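Local coordinates for synaptonemal complex protein 2 (Mus musculus, PDB 5IWZ) that is a major component of the axial and lateral elements of meiotic synaptonemal complexes, needed for their assembly and for chromosome synapsis, at residues 56-61 / 103-108; 71-76 / 130-135; 284-289 / 373-378; 294-299 / 363-368. All blocks are in the same frame, centred on the assembly; numbering follows the deposited sequence.

Interaction 1: residues 56-61 / 103-108; sequences LICREL and MVSWFE
Trp106 reaches from helix 99-108 against helix 49-63 and is met there by Ile57, Cys58 and Leu61. At its root, Trp106 CB lies 4.3 Å from Leu61 CD1, a methyl that comes closer still to the tryptophan's own backbone, 3.6 Å from Trp106 O. With CG anti to the carbonyl carbon (chi1 -56°), the indole leans back toward the N-terminal end of its helix, one face over Met103 CA and the other turned to Ile57. CG of the ring rests on the branch methyl of Ile57 that CB also touches, with Trp106 CG and Ile57 CG2 3.6 Å apart. On the five-membered ring, Trp106 CD1 has Cys58 SG 3.9 Å away, a sulfur-aromatic contact in which the thiol approaches obliquely. Trp106 NE1 is hydrogen-bonded to Asp54 OD2, one turn back on helix 49-63, a bond that would hold the indole against turning. The two helices run almost parallel, their segment axes 5° apart and 10.2 Å from each other at closest approach, consistent with the stacked helices of the armadillo-repeat-like domain; the indole spans this wide spacing. At the far end, Ile57 CD1 sits squarely over the six-membered ring, 3.5 Å from its centroid and 10° off the normal, a CH-pi contact. Trp106 CH2 is the ring atom nearest that methyl, with CZ3 and CZ2 beside it.

Interaction 2: residues 71-76 / 130-135; sequences SILISI and EDLFDL
Leu73 and Asp131 mark the closest backbone approach of helices 66-79 and 123-141, which pack nearly parallel in the armadillo-repeat-like domain, with segment axes 8.9 Å apart and inclined by 21°. Apolar contacts make up the core. Leu73 points at the opposing helix and forks over it: CD1 touches the backbone at Leu132 N, while CD2 meets two leucine methyls in directions roughly at right angles, with Leu73 CD2 3.9 Å from Leu132 CD1 and 3.8 Å from Leu135 CD2. Leu132 points away overall, yet its CB and CD1 still touch the methyls of Leu73, the two side chains slanting across each other. Leu135 crosses Leu73 at about a right angle; with CG anti to the backbone N (chi1 178°) its fork is carried toward helix 66-79, and the branches part there, CD2 to Leu73 and CD1 to Ile76, where Leu135 CD1 and Ile76 CG2 are 4.1 Å apart. Behind these leucines lies helix 99-108, whose Met103 packs on both Leu132 and Leu135.

Toward the margin the contact is of mixed character. Ile74 CG1 and CD1 lie over one face of the Asp131 carboxylate, the side chains crossing at an angle, with Ile74 CD1 3.5 Å from Asp131 OD2, which probably screens that face from water. That same oxygen is hydrogen-bonded to Ser70 on helix 66-79, a polar tie one residue before the segment.

Water provides the remaining link: one molecule donates to both backbones, its O 2.9 Å from Asp131 O and, more weakly, 3.3 Å from Leu73 O.

Interaction 3: residues 284-289 / 373-378; sequences FPCLSA and LLFYFD
An antiparallel sheet of the Spt16M-like domain is joined here, strand 288-291 meeting strand 372-378 while residues 284-287 lead in from the neighbouring sheet. Two backbone bonds close the junction: Leu287 N donates to Tyr376 O at 2.7 Å, and Tyr376 N to Ser288 O at 2.9 Å, nearly straight at 173°. Beyond them Ala289 faces Phe375 in a non-hydrogen-bonded pair, and Ala289 CB lies 3.9 Å from Phe375 CD1. The ring of Phe377 turns back under the incoming chain. Its edge meets a carbonyl in plane, Phe377 CD1 lying 3.2 Å from Pro285 O, while CE1 touches the CB atoms of Phe284 and Cys286. With its sulfur anti to the backbone N (chi1 173°), Cys286 places SG above the Phe377 face, 4.8 Å from the centroid. An alanine in place of Phe377 is likely to open a gap beneath Phe284 and Cys286 and cost the sulfur its aromatic partner. A water bridges the two backbones, donating to Pro285 O and accepting from Asp378 N. Ile309 and Ile383 also pack on Phe377, so the ring sits in a core shared by two antiparallel sheets and helix 383-390, consistent with a pleckstrin-homology-like fold.

Interaction 4: residues 294-299 / 363-368; sequences YELQIP and VKISKK
Lys368 lies across one face of the Tyr294 ring, the two side chains crossing at a slant. Its CG stands over the face, displaced toward the rim, 4.2 Å from the ring centroid and 25° off the normal, a CH-pi contact, while Lys368 CB is 3.7 Å from Tyr294 CD1. A bend at chi2 (149°) carries the rest of the chain back along the root of the tyrosine, where CD and CE pass Tyr294 CB. The ammonium ends 3.1 Å from the backbone, Lys368 NZ giving a weak hydrogen bond to Glu295 O. An aspartate in its place would probably strip most of the aliphatic cover from the Tyr294 face and leave Glu295 O without this donor. Lys368 closes a type I' beta turn from Ile365 that links the two strands of a hairpin in the Spt16M-like domain, and the contact sets this turn against the edge strand 294-295 of the larger sheet. On the inner side, Leu296 directs CD2 to the same turn, 4.4 Å from Ile365 CG2, with Phe320 packing on Leu296 from strand 317-321. Within the turn, Ile365 O receives Lys368 N on one face of its plane and, on the opposite face, Ser366 OG at 2.7 Å.

Overall arrangement
Along the chain from the N terminus, the first segments reached lie on helices 49-63 and 66-79; helix 99-108 returns to the former in interaction 1, helix 123-141 to the latter in interaction 2. The two loops therefore cross, and their contacts merge into one core of the armadillo-repeat-like domain, where Met103 meets Leu132 and Leu56 meets Ile72. In the Spt16M-like domain, interaction 3 opens at 284-289 and closes at 373-378, enclosing interaction 4, which closes at 363-368 and sets the 362-365/368-370 hairpin turn against edge strand 294-295; the two join where Ala289 O meets Leu296 N on neighbouring strands. Interactions 1 and 3 lie about 46 Å apart, centre to centre, on opposite sides of the chain's centre.

Interaction 1: residues 56-61 / 103-108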
# COMPACT_ATOMS: atom_id res chain seq x y z
N LEU A 56 11.40 -20.51 -12.04
CA LEU A 56 12.30 -19.36 -12.07
C LEU A 56 12.02 -18.40 -10.91
O LEU A 56 12.95 -17.97 -10.22
CB LEU A 56 12.17 -18.67 -13.43
CG LEU A 56 13.03 -17.43 -13.68
CD1 LEU A 56 14.44 -17.99 -13.70
CD2 LEU A 56 12.68 -16.80 -15.04
N ILE A 57 10.74 -18.11 -10.63
CA ILE A 57 10.44 -17.15 -9.56
C ILE A 57 10.84 -17.69 -8.19
O ILE A 57 11.44 -16.97 -7.38
CB ILE A 57 8.95 -16.76 -9.61
CG1 ILE A 57 8.70 -15.82 -10.79
CG2 ILE A 57 8.52 -16.15 -8.30
CD1 ILE A 57 7.22 -15.66 -11.11
N CYS A 58 10.56 -18.97 -7.92
CA CYS A 58 10.95 -19.56 -6.64
C CYS A 58 12.47 -19.58 -6.47
O CYS A 58 12.99 -19.32 -5.38
CB CYS A 58 10.38 -20.98 -6.53
SG CYS A 58 8.57 -21.05 -6.32
N ARG A 59 13.20 -19.88 -7.54
CA ARG A 59 14.66 -19.85 -7.45
C ARG A 59 15.18 -18.46 -7.12
O ARG A 59 16.00 -18.29 -6.22
CB ARG A 59 15.29 -20.33 -8.75
CG ARG A 59 16.79 -20.23 -8.72
CD ARG A 59 17.36 -20.56 -10.09
NE ARG A 59 17.56 -19.38 -10.93
CZ ARG A 59 17.74 -19.46 -12.25
NH1 ARG A 59 17.72 -20.65 -12.83
NH2 ARG A 59 17.93 -18.36 -12.98
N GLU A 60 14.73 -17.45 -7.87
CA GLU A 60 15.19 -16.09 -7.63
C GLU A 60 14.78 -15.59 -6.24
O GLU A 60 15.55 -14.88 -5.59
CB GLU A 60 14.68 -15.15 -8.73
CG GLU A 60 15.26 -15.49 -10.12
CD GLU A 60 16.80 -15.54 -10.12
OE1 GLU A 60 17.38 -16.60 -10.44
OE2 GLU A 60 17.43 -14.52 -9.75
N LEU A 61 13.58 -15.94 -5.78
CA LEU A 61 13.20 -15.62 -4.40
C LEU A 61 14.16 -16.26 -3.41
O LEU A 61 14.65 -15.60 -2.48
CB LEU A 61 11.76 -16.06 -4.13
CG LEU A 61 10.71 -15.19 -4.85
CD1 LEU A 61 9.29 -15.74 -4.71
CD2 LEU A 61 10.78 -13.76 -4.29
N MET A 103 0.78 -18.12 -7.32
CA MET A 103 1.03 -16.78 -6.79
C MET A 103 0.93 -16.76 -5.26
O MET A 103 1.66 -15.99 -4.62
CB MET A 103 0.07 -15.78 -7.41
CG MET A 103 0.25 -15.78 -8.91
SD MET A 103 0.15 -14.17 -9.65
CE MET A 103 0.93 -13.14 -8.43
N VAL A 104 0.05 -17.58 -4.67
CA VAL A 104 0.04 -17.72 -3.21
C VAL A 104 1.39 -18.23 -2.73
O VAL A 104 1.98 -17.70 -1.77
CB VAL A 104 -1.11 -18.64 -2.77
CG1 VAL A 104 -0.97 -19.02 -1.28
CG2 VAL A 104 -2.44 -17.96 -3.03
N SER A 105 1.89 -19.26 -3.40
CA SER A 105 3.21 -19.80 -3.09
C SER A 105 4.31 -18.75 -3.24
O SER A 105 5.19 -18.64 -2.37
CB SER A 105 3.48 -20.99 -4.00
OG SER A 105 4.84 -21.33 -3.96
N TRP A 106 4.28 -17.95 -4.31
CA TRP A 106 5.33 -16.94 -4.46
C TRP A 106 5.25 -15.92 -3.34
O TRP A 106 6.28 -15.50 -2.79
CB TRP A 106 5.22 -16.24 -5.83
CG TRP A 106 5.28 -17.19 -7.00
CD1 TRP A 106 5.77 -18.48 -7.01
CD2 TRP A 106 4.77 -16.94 -8.32
NE1 TRP A 106 5.61 -19.03 -8.27
CE2 TRP A 106 5.00 -18.11 -9.08
CE3 TRP A 106 4.15 -15.84 -8.93
CZ2 TRP A 106 4.63 -18.21 -10.42
CZ3 TRP A 106 3.78 -15.94 -10.27
CH2 TRP A 106 4.03 -17.11 -10.99
N PHE A 107 4.03 -15.53 -2.96
CA PHE A 107 3.84 -14.61 -1.84
C PHE A 107 4.32 -15.23 -0.53
O PHE A 107 4.97 -14.56 0.28
CB PHE A 107 2.36 -14.23 -1.74
CG PHE A 107 2.06 -13.32 -0.60
CD1 PHE A 107 2.43 -11.99 -0.64
CD2 PHE A 107 1.41 -13.81 0.52
CE1 PHE A 107 2.15 -11.14 0.42
CE2 PHE A 107 1.13 -12.97 1.58
CZ PHE A 107 1.49 -11.63 1.53
N GLU A 108 3.99 -16.51 -0.30
CA GLU A 108 4.50 -17.22 0.87
C GLU A 108 6.03 -17.25 0.88
O GLU A 108 6.66 -17.04 1.92
CB GLU A 108 3.96 -18.65 0.91
CG GLU A 108 2.46 -18.77 1.15
CD GLU A 108 2.09 -18.65 2.61
OE1 GLU A 108 0.88 -18.76 2.92
OE2 GLU A 108 3.00 -18.46 3.44

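Interaction 2: residues 71-76 / 130-135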
# COMPACT_ATOMS: atom_id res chain seq x y z
N SER A 71 11.35 -8.08 -12.39
CA SER A 71 11.39 -8.06 -13.85
C SER A 71 10.58 -9.21 -14.43
O SER A 71 9.91 -9.05 -15.46
CB SER A 71 12.85 -8.09 -14.35
OG SER A 71 13.46 -9.37 -14.20
N ILE A 72 10.58 -10.38 -13.78
CA ILE A 72 9.78 -11.49 -14.27
C ILE A 72 8.29 -11.18 -14.12
O ILE A 72 7.50 -11.38 -15.05
CB ILE A 72 10.14 -12.80 -13.54
CG1 ILE A 72 11.61 -13.18 -13.77
CG2 ILE A 72 9.24 -13.91 -14.03
CD1 ILE A 72 12.22 -14.04 -12.65
N LEU A 73 7.88 -10.70 -12.94
CA LEU A 73 6.46 -10.43 -12.70
C LEU A 73 5.92 -9.40 -13.67
O LEU A 73 4.78 -9.50 -14.14
CB LEU A 73 6.25 -9.96 -11.25
CG LEU A 73 6.55 -11.00 -10.18
CD1 LEU A 73 6.68 -10.31 -8.84
CD2 LEU A 73 5.43 -12.03 -10.14
N ILE A 74 6.74 -8.39 -13.99
CA ILE A 74 6.32 -7.35 -14.92
C ILE A 74 6.17 -7.90 -16.33
O ILE A 74 5.24 -7.54 -17.06
CB ILE A 74 7.31 -6.17 -14.85
CG1 ILE A 74 7.10 -5.38 -13.55
CG2 ILE A 74 7.20 -5.26 -16.08
CD1 ILE A 74 8.26 -4.42 -13.20
N SER A 75 7.07 -8.82 -16.73
CA SER A 75 6.99 -9.41 -18.06
C SER A 75 5.71 -10.21 -18.25
O SER A 75 5.08 -10.14 -19.31
CB SER A 75 8.20 -10.32 -18.31
OG SER A 75 9.41 -9.61 -18.07
N ILE A 76 5.32 -10.99 -17.24
CA ILE A 76 4.09 -11.78 -17.33
C ILE A 76 2.88 -10.85 -17.47
O ILE A 76 2.03 -11.02 -18.35
CB ILE A 76 3.95 -12.70 -16.11
CG1 ILE A 76 5.18 -13.60 -15.98
CG2 ILE A 76 2.67 -13.52 -16.21
CD1 ILE A 76 5.36 -14.14 -14.57
N GLU A 130 4.67 -4.74 -4.89
CA GLU A 130 3.75 -3.98 -5.74
C GLU A 130 3.60 -4.66 -7.10
O GLU A 130 2.48 -4.79 -7.61
CB GLU A 130 4.27 -2.56 -5.88
CG GLU A 130 3.34 -1.60 -6.54
CD GLU A 130 4.03 -0.27 -6.82
OE1 GLU A 130 5.06 0.02 -6.16
OE2 GLU A 130 3.54 0.46 -7.71
N ASP A 131 4.72 -5.11 -7.69
CA ASP A 131 4.64 -5.84 -8.96
C ASP A 131 3.84 -7.13 -8.82
O ASP A 131 3.11 -7.52 -9.74
CB ASP A 131 6.05 -6.16 -9.46
CG ASP A 131 6.83 -4.91 -9.84
OD1 ASP A 131 6.18 -3.91 -10.24
OD2 ASP A 131 8.07 -4.93 -9.72
N LEU A 132 3.99 -7.82 -7.69
CA LEU A 132 3.22 -9.04 -7.47
C LEU A 132 1.72 -8.74 -7.41
O LEU A 132 0.92 -9.42 -8.07
CB LEU A 132 3.70 -9.72 -6.18
CG LEU A 132 3.07 -11.07 -5.83
CD1 LEU A 132 3.64 -12.17 -6.68
CD2 LEU A 132 3.30 -11.38 -4.38
N PHE A 133 1.33 -7.73 -6.63
CA PHE A 133 -0.09 -7.41 -6.54
C PHE A 133 -0.64 -6.88 -7.86
O PHE A 133 -1.77 -7.21 -8.22
CB PHE A 133 -0.34 -6.42 -5.41
CG PHE A 133 -0.31 -7.05 -4.04
CD1 PHE A 133 -1.11 -8.15 -3.76
CD2 PHE A 133 0.52 -6.55 -3.05
CE1 PHE A 133 -1.07 -8.75 -2.50
CE2 PHE A 133 0.56 -7.15 -1.79
CZ PHE A 133 -0.24 -8.24 -1.52
N ASP A 134 0.18 -6.12 -8.62
CA ASP A 134 -0.23 -5.68 -9.95
C ASP A 134 -0.60 -6.86 -10.84
O ASP A 134 -1.60 -6.83 -11.56
CB ASP A 134 0.87 -4.85 -10.62
CG ASP A 134 1.01 -3.45 -10.04
OD1 ASP A 134 0.06 -2.94 -9.41
OD2 ASP A 134 2.08 -2.83 -10.22
N LEU A 135 0.23 -7.90 -10.82
CA LEU A 135 -0.10 -9.11 -11.55
C LEU A 135 -1.35 -9.77 -10.98
O LEU A 135 -2.21 -10.25 -11.73
CB LEU A 135 1.09 -10.07 -11.53
CG LEU A 135 0.95 -11.43 -12.21
CD1 LEU A 135 0.34 -11.33 -13.61
CD2 LEU A 135 2.33 -12.15 -12.25
O HOH W 1 3.37 -6.94 -12.53

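Interaction 3: residues 284-289 / 373-378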
# COMPACT_ATOMS: atom_id res chain seq x y z
N PHE A 284 -3.32 17.03 14.49
CA PHE A 284 -3.49 18.42 14.89
C PHE A 284 -4.22 19.20 13.80
O PHE A 284 -3.95 18.99 12.61
CB PHE A 284 -2.14 19.13 15.14
CG PHE A 284 -1.40 18.63 16.35
CD1 PHE A 284 -1.95 18.71 17.60
CD2 PHE A 284 -0.14 18.07 16.21
CE1 PHE A 284 -1.27 18.25 18.72
CE2 PHE A 284 0.55 17.61 17.32
CZ PHE A 284 -0.02 17.70 18.58
N PRO A 285 -5.10 20.13 14.16
CA PRO A 285 -5.59 21.08 13.17
C PRO A 285 -4.48 22.04 12.79
O PRO A 285 -3.61 22.37 13.60
CB PRO A 285 -6.74 21.80 13.89
CG PRO A 285 -6.38 21.73 15.34
CD PRO A 285 -5.60 20.43 15.52
N CYS A 286 -4.50 22.45 11.54
CA CYS A 286 -3.45 23.27 10.96
C CYS A 286 -4.06 24.53 10.36
O CYS A 286 -5.15 24.48 9.77
CB CYS A 286 -2.69 22.48 9.90
SG CYS A 286 -1.48 23.40 8.94
N LEU A 287 -3.38 25.66 10.52
CA LEU A 287 -3.91 26.93 10.06
C LEU A 287 -3.71 27.11 8.56
O LEU A 287 -4.63 27.57 7.87
CB LEU A 287 -3.25 28.09 10.83
CG LEU A 287 -3.40 27.99 12.35
CD1 LEU A 287 -2.50 29.01 13.06
CD2 LEU A 287 -4.88 28.19 12.76
N SER A 288 -2.53 26.77 8.06
CA SER A 288 -2.17 26.87 6.64
C SER A 288 -0.86 26.11 6.41
O SER A 288 -0.02 26.00 7.32
CB SER A 288 -2.02 28.33 6.19
OG SER A 288 -1.04 29.00 6.95
N ALA A 289 -0.70 25.58 5.20
CA ALA A 289 0.48 24.83 4.83
C ALA A 289 1.02 25.37 3.52
O ALA A 289 0.25 25.83 2.67
CB ALA A 289 0.18 23.33 4.70
N LEU A 373 8.63 22.39 3.41
CA LEU A 373 7.22 22.38 3.76
C LEU A 373 7.04 23.16 5.05
O LEU A 373 7.76 22.92 6.03
CB LEU A 373 6.71 20.95 3.93
CG LEU A 373 6.43 20.18 2.64
CD1 LEU A 373 6.39 18.69 2.96
CD2 LEU A 373 5.10 20.64 2.05
N LEU A 374 6.08 24.08 5.06
CA LEU A 374 5.79 24.94 6.20
C LEU A 374 4.37 24.66 6.68
O LEU A 374 3.43 24.63 5.88
CB LEU A 374 5.92 26.42 5.84
CG LEU A 374 7.30 27.08 5.75
CD1 LEU A 374 8.22 26.44 4.68
CD2 LEU A 374 7.11 28.56 5.48
N PHE A 375 4.23 24.42 7.98
CA PHE A 375 2.93 24.19 8.60
C PHE A 375 2.77 25.21 9.73
O PHE A 375 3.62 25.29 10.62
CB PHE A 375 2.82 22.76 9.15
CG PHE A 375 3.04 21.68 8.12
CD1 PHE A 375 1.96 21.13 7.43
CD2 PHE A 375 4.31 21.21 7.84
CE1 PHE A 375 2.15 20.13 6.48
CE2 PHE A 375 4.52 20.21 6.88
CZ PHE A 375 3.43 19.67 6.21
N TYR A 376 1.69 25.99 9.68
CA TYR A 376 1.37 26.94 10.74
C TYR A 376 0.29 26.36 11.65
O TYR A 376 -0.75 25.90 11.17
CB TYR A 376 0.88 28.28 10.16
CG TYR A 376 1.95 29.09 9.47
CD1 TYR A 376 2.23 28.90 8.11
CD2 TYR A 376 2.69 30.04 10.16
CE1 TYR A 376 3.20 29.63 7.47
CE2 TYR A 376 3.67 30.79 9.52
CZ TYR A 376 3.92 30.58 8.18
OH TYR A 376 4.89 31.31 7.53
N PHE A 377 0.56 26.37 12.95
CA PHE A 377 -0.32 25.82 13.96
C PHE A 377 -0.65 26.87 15.01
O PHE A 377 0.11 27.82 15.22
CB PHE A 377 0.32 24.62 14.66
CG PHE A 377 0.58 23.44 13.77
CD1 PHE A 377 -0.43 22.52 13.50
CD2 PHE A 377 1.83 23.23 13.23
CE1 PHE A 377 -0.18 21.40 12.69
CE2 PHE A 377 2.09 22.13 12.42
CZ PHE A 377 1.08 21.22 12.14
N ASP A 378 -1.78 26.68 15.68
CA ASP A 378 -2.08 27.46 16.87
C ASP A 378 -1.00 27.25 17.93
O ASP A 378 -0.51 26.14 18.13
CB ASP A 378 -3.44 27.05 17.43
CG ASP A 378 -3.84 27.90 18.63
OD1 ASP A 378 -4.34 29.03 18.41
OD2 ASP A 378 -3.64 27.45 19.78
O HOH W 2 -3.86 25.04 14.27

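Interaction 4: residues 294-299 / 363-368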
# COMPACT_ATOMS: atom_id res chain seq x y z
N TYR A 294 4.36 28.47 -2.13
CA TYR A 294 3.00 28.26 -2.63
C TYR A 294 2.10 27.70 -1.54
O TYR A 294 2.41 26.67 -0.94
CB TYR A 294 2.99 27.32 -3.83
CG TYR A 294 4.02 27.62 -4.89
CD1 TYR A 294 5.13 26.79 -5.06
CD2 TYR A 294 3.89 28.71 -5.75
CE1 TYR A 294 6.07 27.04 -6.04
CE2 TYR A 294 4.83 28.97 -6.73
CZ TYR A 294 5.92 28.13 -6.87
OH TYR A 294 6.86 28.38 -7.84
N GLU A 295 0.95 28.34 -1.32
CA GLU A 295 0.01 27.82 -0.33
C GLU A 295 -0.69 26.59 -0.88
O GLU A 295 -1.17 26.59 -2.02
CB GLU A 295 -1.01 28.90 0.07
CG GLU A 295 -2.04 28.41 1.11
CD GLU A 295 -2.78 29.55 1.84
OE1 GLU A 295 -2.88 30.66 1.27
OE2 GLU A 295 -3.26 29.33 2.97
N LEU A 296 -0.72 25.52 -0.09
CA LEU A 296 -1.44 24.32 -0.46
C LEU A 296 -2.92 24.50 -0.15
O LEU A 296 -3.29 25.20 0.80
CB LEU A 296 -0.89 23.11 0.31
CG LEU A 296 0.62 22.88 0.18
CD1 LEU A 296 1.05 21.72 1.05
CD2 LEU A 296 0.97 22.62 -1.27
N GLN A 297 -3.78 23.86 -0.94
CA GLN A 297 -5.21 24.08 -0.75
C GLN A 297 -5.76 23.12 0.29
O GLN A 297 -5.44 21.92 0.31
CB GLN A 297 -6.01 23.96 -2.06
CG GLN A 297 -5.84 22.72 -2.93
CD GLN A 297 -6.18 21.45 -2.26
OE1 GLN A 297 -7.28 21.12 -2.00
NE2 GLN A 297 -5.20 20.73 -1.95
N ILE A 298 -6.57 23.67 1.18
CA ILE A 298 -7.22 22.87 2.22
C ILE A 298 -8.40 22.12 1.60
O ILE A 298 -9.18 22.73 0.85
CB ILE A 298 -7.69 23.78 3.35
CG1 ILE A 298 -6.47 24.45 4.01
CG2 ILE A 298 -8.54 23.02 4.36
CD1 ILE A 298 -6.82 25.40 5.14
N PRO A 299 -8.55 20.82 1.85
CA PRO A 299 -9.81 20.15 1.50
C PRO A 299 -10.97 20.82 2.22
O PRO A 299 -10.92 21.03 3.44
CB PRO A 299 -9.60 18.71 1.98
CG PRO A 299 -8.12 18.57 2.18
CD PRO A 299 -7.64 19.93 2.58
N VAL A 363 10.36 18.29 -4.12
CA VAL A 363 9.19 17.46 -4.34
C VAL A 363 8.15 18.26 -5.11
O VAL A 363 8.24 19.48 -5.24
CB VAL A 363 8.59 16.90 -3.03
CG1 VAL A 363 9.64 16.07 -2.30
CG2 VAL A 363 8.07 18.04 -2.14
N LYS A 364 7.17 17.55 -5.65
CA LYS A 364 6.12 18.17 -6.45
C LYS A 364 4.78 17.81 -5.86
O LYS A 364 4.47 16.63 -5.69
CB LYS A 364 6.21 17.74 -7.91
CG LYS A 364 5.18 18.39 -8.82
CD LYS A 364 5.21 17.75 -10.21
CE LYS A 364 4.30 18.48 -11.19
NZ LYS A 364 4.26 17.79 -12.53
N ILE A 365 3.98 18.82 -5.52
CA ILE A 365 2.65 18.61 -4.97
C ILE A 365 1.71 19.55 -5.70
O ILE A 365 1.92 20.77 -5.70
CB ILE A 365 2.60 18.85 -3.45
CG1 ILE A 365 3.61 17.97 -2.72
CG2 ILE A 365 1.22 18.58 -2.91
CD1 ILE A 365 3.58 18.14 -1.23
N SER A 366 0.67 18.99 -6.32
CA SER A 366 -0.31 19.73 -7.12
C SER A 366 0.37 20.70 -8.10
O SER A 366 0.10 21.90 -8.12
CB SER A 366 -1.33 20.45 -6.23
OG SER A 366 -0.73 21.09 -5.11
N LYS A 367 1.25 20.13 -8.92
CA LYS A 367 1.98 20.85 -9.97
C LYS A 367 2.78 22.03 -9.44
O LYS A 367 3.16 22.92 -10.21
CB LYS A 367 1.04 21.32 -11.10
CG LYS A 367 1.05 20.36 -12.31
CD LYS A 367 2.19 20.66 -13.29
CE LYS A 367 2.22 19.67 -14.45
NZ LYS A 367 0.88 19.49 -15.05
N LYS A 368 3.06 22.07 -8.14
CA LYS A 368 4.02 23.00 -7.55
C LYS A 368 5.19 22.21 -6.98
O LYS A 368 5.04 21.05 -6.61
CB LYS A 368 3.37 23.84 -6.46
CG LYS A 368 2.30 24.80 -6.97
CD LYS A 368 1.23 25.01 -5.90
CE LYS A 368 0.43 26.28 -6.14
NZ LYS A 368 -0.13 26.84 -4.89